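Putative TetR family transcriptional regulator (Streptomyces coelicolor A3, PDB 3BQY) probably binds operator DNA through an N-terminal helix-turn-helix motif and regulates transcription, likely as a repressor working as a homodimer. Local coordinates at residues Gln9-Leu14 and Arg26-Ala31; Ala52-Met57 and Ala95-Gly100; Glu75-Leu80 and Gly117-Ala122; Arg110-Leu115 and Arg131-Val136. All blocks are in the same frame, centred on the assembly; numbering follows the deposited sequence. Where two conformers were deposited one is given.

Contact 1 (Gln9-Leu14 and Arg26-Ala31)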
loop_
_atom_site.group_PDB
_atom_site.type_symbol
_atom_site.label_atom_id
_atom_site.label_comp_id
_atom_site.label_asym_id
_atom_site.label_seq_id
_atom_site.Cartn_x
_atom_site.Cartn_y
_atom_site.Cartn_z
ATOM N N GLN A 9 -4.618 -10.143 -22.001
ATOM C CA GLN A 9 -4.950 -8.857 -22.608
ATOM C C GLN A 9 -6.442 -8.548 -22.473
ATOM O O GLN A 9 -6.821 -7.438 -22.133
ATOM C CB GLN A 9 -4.533 -8.817 -24.083
ATOM C CG GLN A 9 -4.640 -7.424 -24.695
ATOM C CD GLN A 9 -3.886 -6.355 -23.891
ATOM O OE1 GLN A 9 -2.656 -6.369 -23.825
ATOM N NE2 GLN A 9 -4.628 -5.433 -23.266
ATOM N N THR A 10 -7.278 -9.534 -22.749
ATOM C CA THR A 10 -8.730 -9.378 -22.595
ATOM C C THR A 10 -9.105 -9.025 -21.144
ATOM O O THR A 10 -9.922 -8.124 -20.902
ATOM C CB THR A 10 -9.479 -10.615 -23.110
ATOM O OG1 THR A 10 -9.181 -10.783 -24.504
ATOM C CG2 THR A 10 -11.002 -10.450 -22.958
ATOM N N ALA A 11 -8.478 -9.712 -20.191
ATOM C CA ALA A 11 -8.679 -9.443 -18.777
ATOM C C ALA A 11 -8.275 -8.014 -18.395
ATOM O O ALA A 11 -9.016 -7.328 -17.687
ATOM C CB ALA A 11 -7.949 -10.487 -17.927
ATOM N N LEU A 12 -7.126 -7.544 -18.894
ATOM C CA LEU A 12 -6.716 -6.156 -18.692
ATOM C C LEU A 12 -7.712 -5.155 -19.313
ATOM O O LEU A 12 -7.963 -4.094 -18.733
ATOM C CB LEU A 12 -5.300 -5.914 -19.261
ATOM C CG LEU A 12 -4.191 -6.649 -18.473
ATOM C CD1 LEU A 12 -2.899 -6.624 -19.275
ATOM C CD2 LEU A 12 -3.970 -6.047 -17.078
ATOM N N ASP A 13 -8.237 -5.482 -20.496
ATOM C CA ASP A 13 -9.294 -4.677 -21.125
ATOM C C ASP A 13 -10.521 -4.580 -20.207
ATOM O O ASP A 13 -10.994 -3.478 -19.922
ATOM C CB ASP A 13 -9.706 -5.291 -22.470
ATOM C CG ASP A 13 -8.639 -5.093 -23.559
ATOM O OD1 ASP A 13 -7.752 -4.227 -23.386
ATOM O OD2 ASP A 13 -8.711 -5.789 -24.606
ATOM N N LEU A 14 -10.980 -5.733 -19.714
ATOM C CA LEU A 14 -12.129 -5.825 -18.796
ATOM C C LEU A 14 -11.896 -5.014 -17.526
ATOM O O LEU A 14 -12.785 -4.313 -17.043
ATOM C CB LEU A 14 -12.391 -7.272 -18.392
ATOM C CG LEU A 14 -13.257 -8.170 -19.246
ATOM C CD1 LEU A 14 -13.430 -9.460 -18.485
ATOM C CD2 LEU A 14 -14.635 -7.521 -19.529
ATOM N N ARG A 26 -15.994 -16.073 -15.132
ATOM C CA ARG A 26 -17.207 -16.121 -15.959
ATOM C C ARG A 26 -17.319 -14.875 -16.843
ATOM O O ARG A 26 -17.634 -14.989 -18.031
ATOM C CB ARG A 26 -18.467 -16.308 -15.106
ATOM C CG ARG A 26 -18.428 -17.654 -14.336
ATOM C CD ARG A 26 -19.728 -18.007 -13.632
ATOM N NE ARG A 26 -19.554 -19.093 -12.661
ATOM C CZ ARG A 26 -19.553 -20.392 -12.969
ATOM N NH1 ARG A 26 -19.715 -20.786 -14.242
ATOM N NH2 ARG A 26 -19.383 -21.310 -12.000
ATOM N N ARG A 27 -17.071 -13.707 -16.250
ATOM C CA ARG A 27 -17.118 -12.417 -16.991
ATOM C C ARG A 27 -16.102 -12.430 -18.130
ATOM O O ARG A 27 -16.398 -11.998 -19.233
ATOM C CB ARG A 27 -16.832 -11.235 -16.042
ATOM C CG ARG A 27 -16.877 -9.838 -16.655
ATOM C CD ARG A 27 -18.306 -9.386 -16.916
ATOM N NE ARG A 27 -18.332 -8.182 -17.762
ATOM C CZ ARG A 27 -18.281 -8.198 -19.097
ATOM N NH1 ARG A 27 -18.351 -7.056 -19.770
ATOM N NH2 ARG A 27 -18.173 -9.353 -19.764
ATOM N N LEU A 28 -14.891 -12.914 -17.840
ATOM C CA LEU A 28 -13.848 -13.096 -18.840
ATOM C C LEU A 28 -14.238 -14.080 -19.927
ATOM O O LEU A 28 -13.958 -13.836 -21.098
ATOM C CB LEU A 28 -12.543 -13.565 -18.157
ATOM C CG LEU A 28 -11.243 -13.627 -18.953
ATOM C CD1 LEU A 28 -11.008 -12.357 -19.754
ATOM C CD2 LEU A 28 -10.085 -13.854 -17.969
ATOM N N ALA A 29 -14.856 -15.205 -19.548
ATOM C CA ALA A 29 -15.373 -16.168 -20.513
ATOM C C ALA A 29 -16.437 -15.531 -21.431
ATOM O O ALA A 29 -16.424 -15.754 -22.644
ATOM C CB ALA A 29 -15.951 -17.402 -19.797
ATOM N N GLN A 30 -17.355 -14.754 -20.845
ATOM C CA GLN A 30 -18.410 -14.076 -21.631
ATOM C C GLN A 30 -17.723 -13.133 -22.626
ATOM O O GLN A 30 -18.049 -13.137 -23.807
ATOM C CB GLN A 30 -19.438 -13.323 -20.737
ATOM C CG GLN A 30 -20.365 -14.223 -19.858
ATOM C CD GLN A 30 -20.913 -13.518 -18.600
ATOM O OE1 GLN A 30 -20.676 -12.278 -18.436
ATOM N NE2 GLN A 30 -21.651 -14.329 -17.690
ATOM N N ALA A 31 -16.730 -12.382 -22.144
ATOM C CA ALA A 31 -15.966 -11.436 -22.979
ATOM C C ALA A 31 -15.264 -12.078 -24.179
ATOM O O ALA A 31 -15.185 -11.462 -25.240
ATOM C CB ALA A 31 -14.958 -10.659 -22.136
#

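Contact 2 (Ala52-Met57 and Ala95-Gly100)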
loop_
_atom_site.group_PDB
_atom_site.type_symbol
_atom_site.label_atom_id
_atom_site.label_comp_id
_atom_site.label_asym_id
_atom_site.label_seq_id
_atom_site.Cartn_x
_atom_site.Cartn_y
_atom_site.Cartn_z
ATOM N N ALA A 52 -0.509 -13.337 -13.505
ATOM C CA ALA A 52 -0.050 -13.125 -14.882
ATOM C C ALA A 52 -0.294 -11.683 -15.373
ATOM O O ALA A 52 0.562 -11.097 -16.054
ATOM C CB ALA A 52 -0.686 -14.172 -15.844
HETATM N N MSE A 53 -1.434 -11.113 -14.984
HETATM C CA MSE A 53 -1.757 -9.721 -15.259
HETATM C C MSE A 53 -0.744 -8.766 -14.628
HETATM O O MSE A 53 -0.226 -7.869 -15.309
HETATM C CB MSE A 53 -3.175 -9.402 -14.786
HETATM C CG MSE A 53 -4.269 -10.057 -15.677
HETATM SE SE MSE A 53 -5.993 -10.084 -14.748
HETATM C CE MSE A 53 -6.368 -8.189 -14.935
ATOM N N ALA A 54 -0.450 -8.992 -13.354
ATOM C CA ALA A 54 0.479 -8.146 -12.612
ATOM C C ALA A 54 1.873 -8.209 -13.280
ATOM O O ALA A 54 2.524 -7.184 -13.479
ATOM C CB ALA A 54 0.552 -8.619 -11.161
ATOM N N GLU A 55 2.299 -9.410 -13.658
ATOM C CA GLU A 55 3.609 -9.613 -14.279
ATOM C C GLU A 55 3.665 -8.895 -15.643
ATOM O O GLU A 55 4.647 -8.237 -15.951
ATOM C CB GLU A 55 3.937 -11.118 -14.359
ATOM C CG GLU A 55 5.060 -11.491 -15.287
ATOM C CD GLU A 55 6.448 -11.159 -14.732
ATOM O OE1 GLU A 55 6.577 -10.655 -13.593
ATOM O OE2 GLU A 55 7.418 -11.389 -15.476
ATOM N N HIS A 56 2.586 -8.969 -16.426
ATOM C CA HIS A 56 2.496 -8.239 -17.688
ATOM C C HIS A 56 2.489 -6.703 -17.536
ATOM O O HIS A 56 3.131 -5.986 -18.334
ATOM C CB HIS A 56 1.259 -8.685 -18.472
ATOM C CG HIS A 56 1.203 -8.113 -19.852
ATOM N ND1 HIS A 56 0.385 -7.056 -20.192
ATOM C CD2 HIS A 56 1.893 -8.434 -20.972
ATOM C CE1 HIS A 56 0.549 -6.771 -21.473
ATOM N NE2 HIS A 56 1.464 -7.587 -21.966
HETATM N N MSE A 57 1.778 -6.190 -16.521
HETATM C CA MSE A 57 1.695 -4.750 -16.276
HETATM C C MSE A 57 3.069 -4.136 -16.091
HETATM O O MSE A 57 3.283 -2.996 -16.499
HETATM C CB MSE A 57 0.878 -4.442 -14.992
HETATM C CG MSE A 57 -0.583 -4.725 -15.148
HETATM SE SE MSE A 57 -1.392 -4.310 -13.385
HETATM C CE MSE A 57 -3.123 -5.009 -13.808
ATOM N N ALA A 95 -2.763 -1.156 -9.039
ATOM C CA ALA A 95 -1.990 -1.360 -7.793
ATOM C C ALA A 95 -2.560 -2.508 -6.933
ATOM O O ALA A 95 -1.810 -3.259 -6.319
ATOM C CB ALA A 95 -1.899 -0.040 -6.985
ATOM N N ARG A 96 -3.883 -2.631 -6.882
ATOM C CA ARG A 96 -4.544 -3.735 -6.161
ATOM C C ARG A 96 -4.156 -5.069 -6.759
ATOM O O ARG A 96 -3.890 -6.035 -6.036
ATOM C CB ARG A 96 -6.074 -3.586 -6.200
ATOM C CG ARG A 96 -6.582 -2.463 -5.297
ATOM C CD ARG A 96 -8.109 -2.268 -5.374
ATOM N NE ARG A 96 -8.848 -3.489 -5.066
ATOM C CZ ARG A 96 -10.121 -3.686 -5.411
ATOM N NH1 ARG A 96 -10.791 -2.749 -6.069
ATOM N NH2 ARG A 96 -10.718 -4.828 -5.114
ATOM N N VAL A 97 -4.124 -5.138 -8.097
ATOM C CA VAL A 97 -3.737 -6.379 -8.756
ATOM C C VAL A 97 -2.272 -6.719 -8.433
ATOM O O VAL A 97 -1.950 -7.861 -8.099
ATOM C CB VAL A 97 -3.963 -6.313 -10.291
ATOM C CG1 VAL A 97 -3.473 -7.595 -10.986
ATOM C CG2 VAL A 97 -5.476 -6.052 -10.630
ATOM N N PHE A 98 -1.386 -5.739 -8.572
ATOM C CA PHE A 98 0.040 -5.952 -8.287
ATOM C C PHE A 98 0.284 -6.309 -6.809
ATOM O O PHE A 98 0.986 -7.286 -6.520
ATOM C CB PHE A 98 0.827 -4.694 -8.668
ATOM C CG PHE A 98 2.317 -4.841 -8.531
ATOM C CD1 PHE A 98 3.038 -5.584 -9.456
ATOM C CD2 PHE A 98 2.993 -4.249 -7.441
ATOM C CE1 PHE A 98 4.434 -5.740 -9.335
ATOM C CE2 PHE A 98 4.380 -4.384 -7.321
ATOM C CZ PHE A 98 5.095 -5.141 -8.259
ATOM N N ALA A 99 -0.320 -5.539 -5.905
ATOM C CA ALA A 99 -0.147 -5.725 -4.456
ATOM C C ALA A 99 -0.597 -7.117 -4.001
ATOM O O ALA A 99 0.059 -7.740 -3.149
ATOM C CB ALA A 99 -0.881 -4.637 -3.668
ATOM N N GLY A 100 -1.677 -7.620 -4.595
ATOM C CA GLY A 100 -2.202 -8.938 -4.234
ATOM C C GLY A 100 -1.637 -10.163 -4.954
ATOM O O GLY A 100 -2.218 -11.246 -4.832
#

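Contact 3 (Glu75-Leu80 and Gly117-Ala122)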
loop_
_atom_site.group_PDB
_atom_site.type_symbol
_atom_site.label_atom_id
_atom_site.label_comp_id
_atom_site.label_asym_id
_atom_site.label_seq_id
_atom_site.Cartn_x
_atom_site.Cartn_y
_atom_site.Cartn_z
ATOM N N GLU A 75 18.717 9.585 -9.320
ATOM C CA GLU A 75 17.875 9.753 -10.509
ATOM C C GLU A 75 17.461 8.405 -11.094
ATOM O O GLU A 75 16.307 8.210 -11.470
ATOM C CB GLU A 75 18.562 10.595 -11.598
ATOM C CG GLU A 75 17.603 11.026 -12.712
ATOM C CD GLU A 75 16.322 11.641 -12.155
ATOM O OE1 GLU A 75 16.437 12.577 -11.336
ATOM O OE2 GLU A 75 15.209 11.149 -12.483
ATOM N N ARG A 76 18.379 7.444 -11.158
ATOM C CA ARG A 76 17.987 6.141 -11.728
ATOM C C ARG A 76 17.000 5.398 -10.809
ATOM O O ARG A 76 16.077 4.727 -11.275
ATOM C CB ARG A 76 19.229 5.288 -12.025
ATOM C CG ARG A 76 20.107 5.965 -13.106
ATOM C CD ARG A 76 21.419 5.201 -13.269
ATOM N NE ARG A 76 21.178 3.885 -13.892
ATOM C CZ ARG A 76 21.832 2.757 -13.596
ATOM N NH1 ARG A 76 22.731 2.708 -12.618
ATOM N NH2 ARG A 76 21.549 1.645 -14.269
ATOM N N THR A 77 17.216 5.505 -9.509
ATOM C CA THR A 77 16.315 4.898 -8.550
ATOM C C THR A 77 14.927 5.557 -8.680
ATOM O O THR A 77 13.898 4.862 -8.683
ATOM C CB THR A 77 16.841 5.053 -7.122
ATOM O OG1 THR A 77 18.099 4.363 -6.999
ATOM C CG2 THR A 77 15.829 4.434 -6.105
ATOM N N ALA A 78 14.911 6.884 -8.789
ATOM C CA ALA A 78 13.646 7.613 -8.968
ATOM C C ALA A 78 12.936 7.163 -10.258
ATOM O O ALA A 78 11.720 7.021 -10.260
ATOM C CB ALA A 78 13.895 9.140 -9.007
ATOM N N ARG A 79 13.674 6.982 -11.358
ATOM C CA ARG A 79 13.036 6.555 -12.623
ATOM C C ARG A 79 12.384 5.185 -12.495
ATOM O O ARG A 79 11.316 4.956 -13.041
ATOM C CB ARG A 79 14.030 6.542 -13.804
ATOM C CG ARG A 79 14.376 7.950 -14.299
ATOM C CD ARG A 79 14.798 7.931 -15.768
ATOM N NE ARG A 79 15.947 7.044 -15.948
ATOM C CZ ARG A 79 17.218 7.428 -15.896
ATOM N NH1 ARG A 79 17.528 8.700 -15.676
ATOM N NH2 ARG A 79 18.174 6.525 -16.058
ATOM N N LEU A 80 13.030 4.277 -11.775
ATOM C CA LEU A 80 12.449 2.950 -11.515
ATOM C C LEU A 80 11.143 3.038 -10.726
ATOM O O LEU A 80 10.169 2.358 -11.067
ATOM C CB LEU A 80 13.436 2.074 -10.754
ATOM C CG LEU A 80 14.585 1.476 -11.579
ATOM C CD1 LEU A 80 15.623 0.979 -10.598
ATOM C CD2 LEU A 80 14.080 0.304 -12.476
ATOM N N GLY A 117 20.663 -3.343 -7.454
ATOM C CA GLY A 117 21.932 -3.163 -8.171
ATOM C C GLY A 117 22.360 -1.707 -8.303
ATOM O O GLY A 117 23.524 -1.354 -8.127
ATOM N N VAL A 118 21.415 -0.845 -8.626
ATOM C CA VAL A 118 21.731 0.594 -8.733
ATOM C C VAL A 118 22.346 1.098 -7.417
ATOM O O VAL A 118 23.362 1.791 -7.420
ATOM C CB VAL A 118 20.447 1.392 -9.082
ATOM C CG1 VAL A 118 20.641 2.908 -8.843
ATOM C CG2 VAL A 118 20.083 1.121 -10.558
ATOM N N LEU A 119 21.720 0.743 -6.299
ATOM C CA LEU A 119 22.199 1.172 -4.965
ATOM C C LEU A 119 23.522 0.523 -4.591
ATOM O O LEU A 119 24.457 1.225 -4.159
ATOM C CB LEU A 119 21.124 0.879 -3.889
ATOM C CG LEU A 119 19.834 1.663 -4.215
ATOM C CD1 LEU A 119 18.735 1.307 -3.157
ATOM C CD2 LEU A 119 20.064 3.201 -4.242
ATOM N N ARG A 120 23.632 -0.795 -4.746
ATOM C CA ARG A 120 24.913 -1.443 -4.427
ATOM C C ARG A 120 26.071 -0.840 -5.235
ATOM O O ARG A 120 27.156 -0.587 -4.710
ATOM C CB ARG A 120 24.830 -2.964 -4.642
ATOM C CG ARG A 120 23.889 -3.674 -3.621
ATOM C CD ARG A 120 23.856 -5.193 -3.877
ATOM N NE ARG A 120 25.006 -5.881 -3.257
ATOM C CZ ARG A 120 25.787 -6.784 -3.864
ATOM N NH1 ARG A 120 25.571 -7.136 -5.129
ATOM N NH2 ARG A 120 26.779 -7.368 -3.180
ATOM N N GLU A 121 25.844 -0.634 -6.538
ATOM C CA GLU A 121 26.893 -0.096 -7.426
ATOM C C GLU A 121 27.228 1.355 -7.140
ATOM O O GLU A 121 28.283 1.844 -7.573
ATOM C CB GLU A 121 26.486 -0.273 -8.891
ATOM C CG GLU A 121 26.491 -1.781 -9.225
ATOM C CD GLU A 121 25.905 -2.126 -10.573
ATOM O OE1 GLU A 121 25.604 -1.201 -11.358
ATOM O OE2 GLU A 121 25.727 -3.339 -10.832
ATOM N N ALA A 122 26.364 2.020 -6.384
ATOM C CA ALA A 122 26.586 3.414 -5.977
ATOM C C ALA A 122 27.184 3.511 -4.571
ATOM O O ALA A 122 27.375 4.611 -4.049
ATOM C CB ALA A 122 25.269 4.183 -6.028
HETATM O O HOH W 1 23.033 -0.483 -12.522
#

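Contact 4 (Arg110-Leu115 and Arg131-Val136). With PO4 (phosphate ion), chain C.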
loop_
_atom_site.group_PDB
_atom_site.type_symbol
_atom_site.label_atom_id
_atom_site.label_comp_id
_atom_site.label_asym_id
_atom_site.label_seq_id
_atom_site.Cartn_x
_atom_site.Cartn_y
_atom_site.Cartn_z
ATOM N N ARG A 110 13.361 -8.648 -12.287
ATOM C CA ARG A 110 14.297 -7.751 -12.978
ATOM C C ARG A 110 14.242 -6.348 -12.382
ATOM O O ARG A 110 15.284 -5.692 -12.219
ATOM C CB ARG A 110 14.041 -7.686 -14.491
ATOM C CG ARG A 110 15.130 -8.332 -15.317
ATOM C CD ARG A 110 14.842 -8.331 -16.843
ATOM N NE ARG A 110 13.431 -8.551 -17.193
ATOM C CZ ARG A 110 12.879 -9.737 -17.456
ATOM N NH1 ARG A 110 13.599 -10.869 -17.466
ATOM N NH2 ARG A 110 11.608 -9.791 -17.771
ATOM N N PHE A 111 13.038 -5.886 -12.069
ATOM C CA PHE A 111 12.836 -4.569 -11.438
ATOM C C PHE A 111 13.567 -4.548 -10.081
ATOM O O PHE A 111 14.325 -3.629 -9.811
ATOM C CB PHE A 111 11.320 -4.268 -11.235
ATOM C CG PHE A 111 11.053 -3.204 -10.210
ATOM C CD1 PHE A 111 11.204 -1.852 -10.538
ATOM C CD2 PHE A 111 10.677 -3.536 -8.922
ATOM C CE1 PHE A 111 10.964 -0.856 -9.577
ATOM C CE2 PHE A 111 10.464 -2.551 -7.966
ATOM C CZ PHE A 111 10.611 -1.204 -8.300
ATOM N N ALA A 112 13.354 -5.585 -9.262
ATOM C CA ALA A 112 13.898 -5.622 -7.902
ATOM C C ALA A 112 15.422 -5.717 -7.955
ATOM O O ALA A 112 16.137 -5.009 -7.231
ATOM C CB ALA A 112 13.324 -6.827 -7.132
ATOM N N ASP A 113 15.915 -6.632 -8.778
ATOM C CA ASP A 113 17.362 -6.815 -8.938
ATOM C C ASP A 113 18.014 -5.523 -9.449
ATOM O O ASP A 113 19.086 -5.132 -8.988
ATOM C CB ASP A 113 17.621 -7.995 -9.908
ATOM C CG ASP A 113 19.094 -8.382 -9.979
ATOM O OD1 ASP A 113 19.649 -8.871 -8.980
ATOM O OD2 ASP A 113 19.702 -8.183 -11.028
ATOM N N GLY A 114 17.350 -4.865 -10.409
ATOM C CA GLY A 114 17.866 -3.641 -11.016
ATOM C C GLY A 114 17.962 -2.543 -9.969
ATOM O O GLY A 114 18.989 -1.860 -9.879
ATOM N N LEU A 115 16.903 -2.372 -9.176
ATOM C CA LEU A 115 16.897 -1.339 -8.114
ATOM C C LEU A 115 17.980 -1.583 -7.061
ATOM O O LEU A 115 18.744 -0.669 -6.717
ATOM C CB LEU A 115 15.511 -1.230 -7.447
ATOM C CG LEU A 115 15.288 0.035 -6.571
ATOM C CD1 LEU A 115 13.769 0.333 -6.377
ATOM C CD2 LEU A 115 15.936 -0.074 -5.231
ATOM N N ARG A 131 16.988 -3.345 1.907
ATOM C CA ARG A 131 15.929 -2.691 2.669
ATOM C C ARG A 131 15.336 -1.514 1.907
ATOM O O ARG A 131 14.139 -1.248 1.995
ATOM C CB ARG A 131 16.451 -2.275 4.052
ATOM C CG ARG A 131 16.633 -3.483 4.970
ATOM C CD ARG A 131 17.066 -3.109 6.370
ATOM N NE ARG A 131 18.339 -2.377 6.402
ATOM C CZ ARG A 131 19.504 -2.901 6.774
ATOM N NH1 ARG A 131 19.576 -4.186 7.147
ATOM N NH2 ARG A 131 20.596 -2.124 6.781
ATOM N N ALA A 132 16.170 -0.799 1.147
ATOM C CA ALA A 132 15.699 0.330 0.344
ATOM C C ALA A 132 14.719 -0.151 -0.740
ATOM O O ALA A 132 13.750 0.526 -1.051
ATOM C CB ALA A 132 16.892 1.050 -0.332
ATOM N N LEU A 133 14.984 -1.322 -1.313
ATOM C CA LEU A 133 14.077 -1.887 -2.305
ATOM C C LEU A 133 12.682 -1.974 -1.703
ATOM O O LEU A 133 11.718 -1.497 -2.327
ATOM C CB LEU A 133 14.564 -3.284 -2.766
ATOM C CG LEU A 133 13.496 -4.176 -3.443
ATOM C CD1 LEU A 133 13.077 -3.537 -4.777
ATOM C CD2 LEU A 133 14.045 -5.642 -3.591
ATOM N N TYR A 134 12.569 -2.548 -0.502
ATOM C CA TYR A 134 11.264 -2.679 0.149
ATOM C C TYR A 134 10.664 -1.309 0.477
ATOM O O TYR A 134 9.474 -1.093 0.286
ATOM C CB TYR A 134 11.348 -3.526 1.438
ATOM C CG TYR A 134 11.436 -5.001 1.098
ATOM C CD1 TYR A 134 10.294 -5.728 0.760
ATOM C CD2 TYR A 134 12.652 -5.639 1.025
ATOM C CE1 TYR A 134 10.374 -7.096 0.402
ATOM C CE2 TYR A 134 12.738 -7.000 0.664
ATOM C CZ TYR A 134 11.601 -7.710 0.356
ATOM O OH TYR A 134 11.715 -9.050 0.004
ATOM N N SER A 135 11.483 -0.384 0.942
ATOM C CA SER A 135 10.941 0.944 1.322
ATOM C C SER A 135 10.368 1.640 0.086
ATOM O O SER A 135 9.251 2.177 0.121
ATOM C CB SER A 135 12.009 1.845 1.940
ATOM O OG SER A 135 12.641 1.222 3.050
ATOM N N VAL A 136 11.130 1.640 -1.004
ATOM C CA VAL A 136 10.710 2.343 -2.224
ATOM C C VAL A 136 9.498 1.647 -2.860
ATOM O O VAL A 136 8.515 2.311 -3.265
ATOM C CB VAL A 136 11.870 2.417 -3.269
ATOM C CG1 VAL A 136 11.347 2.945 -4.587
ATOM C CG2 VAL A 136 13.013 3.302 -2.742
HETATM P P PO4 C . 16.917 -7.135 7.970
HETATM O O1 PO4 C . 16.827 -7.616 9.400
HETATM O O2 PO4 C . 15.836 -6.099 7.751
HETATM O O3 PO4 C . 18.262 -6.507 7.706
HETATM O O4 PO4 C . 16.703 -8.297 7.056
#

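Contact 1 (Gln9-Leu14 and Arg26-Ala31)
Segments 9-14 and 26-31 cross at 107° with their axes 10.1 Å apart at closest approach, and A11 and L28 have the nearest CA atoms. Segment 26-31 belongs to the predicted helix-turn-helix motif of the TetR family, and segment 9-14 lies on the helix that backs it. L28 reaches across with CG anti to its backbone N (chi1 -171°), which carries CD1 to the A11 backbone N at 3.7 Å, while CD2 lies 4.0 Å from A11 CB. T10 CG2 also meets L28 CD1, at 3.7 Å, and T10 OG1 turns back to the carbonyl of R6. L14 divides its branches: CD1 rests on the L28 backbone, 3.7 Å from CA, and CD2 serves R27 and A31. With an alanine at L14, the guanidinium face of R27 would probably lose its apolar cover and a gap would open beside the CB of A31. L39 of helix 36-42 and L49 of helix 46-57 also touch L28, so that leucine joins the core of the small domain. The R27 chain bends at chi2 (75°) and lays its guanidinium flat against L14, whose CD2 stands 3.7 Å above the plane, over the centre of the group.

Contact 2 (Ala52-Met57 and Ala95-Gly100)
M53, a selenomethionine, opens the contact from helix 46-57 by setting its CB 4.2 Å from V97 CG1. The same side chain also touches L15 of helix 4-18 and L23. One residue on, A54 sits where the two backbones come nearest, its CA 4.9 Å from F98 CA. So close an approach depends on a small residue: A54 CB points at the other helix and lies 4.0 Å both from the V97 carbonyl O and from F98 CA, with F98 CD1 slightly farther at 4.3 Å. The methyl thus packs on backbone as much as on side chains. M57, the second selenomethionine and one helical turn beyond M53, closes the contact. Its chain is extended beyond CG (chi2 178°, chi3 -172°), which carries CE to V97, where it lies 3.8 Å from CB and from CG1. It crosses the valine at about a right angle. V97 is thereby touched by three residues of helix 46-57, and no hydrogen bond links the two segments. The short axes pass 8.7 Å apart at a crossing angle of -111°. F98 extends the packing to V141 of helix 126-151 and to P158 of the second subunit, while M57 also touches L12 and L15 of helix 4-18. A steep crossing of this kind, packed largely by apolar side chains and joining the last helix of the N-terminal DNA-binding region to a short helix of the C-terminal region, is the domain junction of the TetR-family fold.

Contact 3 (Glu75-Leu80 and Gly117-Ala122)
A water molecule joins R76 to E121 across the two helices: it donates to E121 OE1 at 2.9 Å and accepts from R76 NH2 at 3.1 Å, lying at the edge of the guanidinium and in its plane. R76 is also held from its own side of the fold, where NE bonds the carbonyl of A65 and NH2 that of G66, so the rotation of the planar group is largely fixed. A bend at chi3 (70°) turns the end of the chain, and one guanidinium face receives V118 CG2 3.6 Å above the plane, displaced toward the rim on the NH1 side. The other valine methyl goes to T77, with CG1 3.5 Å from OG1. L119 CD2 meets that same oxygen at 3.6 Å, its side chain running at about a right angle to the threonine's. T77 OG1 can be buried between two methyl groups because it hydrogen-bonds the carbonyl of W73 one turn back in its own helix. L80 adds a looser apolar touch, CD1 to V118 CG2 at 4.5 Å. The helix segments run nearly antiparallel, at 170° with axes 10.1 Å apart, in the all-helical C-terminal domain, which in TetR-family regulators commonly binds ligand and forms the dimer. E121 OE2 has a weak hydrogen bond to H175 of the second subunit. The chemistry implies a mixed seam: V118 methyls pack on a guanidinium face and a hydroxyl whose hydrogen bonds go to other partners, and one ordered water bridges the oppositely charged R76 and E121, whose direct attraction is probably weak with NH1 and OE1 5.0 Å apart.

Contact 4 (Arg110-Leu115 and Arg131-Val136)
The F111 ring meets L133 obliquely through CE2, 4.2 Å from CD1, while L80 and L84 of helix 73-89 also pack against this phenylalanine. The second flat group, the R131 guanidinium, has a phosphate oxygen at its edge and in its plane: NH1 donates to O3 over 2.7 Å with a bent N-H...O angle of 137°. The ion probably comes from the crystallisation liquor. A turn at chi3 (-59°) brings the R131 head to it, and NH2 forms a salt bridge with D128. A leucine in place of R131 would probably leave the phosphate without this donor and D128 without this salt-bridge partner.

Between the helices everything is apolar. L133 pushes CD2 to within 3.8 Å of A112 CB and CD1 equally near A112 CA. Nearly one turn on from A112, L115 adds two methyls, CD2 lying 3.9 Å from L133 CA and CD1 4.0 Å from V136 CG1. The axes pass 9.9 Å apart at 124°. Helix 73-89 covers this layer, L80 touching L115 and A81 touching V136, while the outer sides of both segments face the second subunit: D113 OD1 accepts from the L176 backbone N there, Y134 OH bonds the L159 carbonyl, and R131 and S135 pack on F194 and G195 of the partner's helix 188-206.

In the fold
From the N terminus, contact 1 closes first, a short loop that holds helix 4-18 against helix 25-32 within the DNA-binding region. Contact 2 opens only afterwards, yet the two touch, because L12 packs on H56 and A11 on M53. Contact 2 reaches over helix 73-89 to helix 94-99, tying the DNA-binding region to the C-terminal domain. Contact 3 starts inside that loop and ends beyond it, so the two cross. It crosses contact 4 as well, sharing helix 106-121, and L119 against A132 joins them. Contacts 2 and 4 lie in series, and none of the four nests in another. Contacts 2, 3 and 4 all reach the second subunit, whereas contact 1 does not.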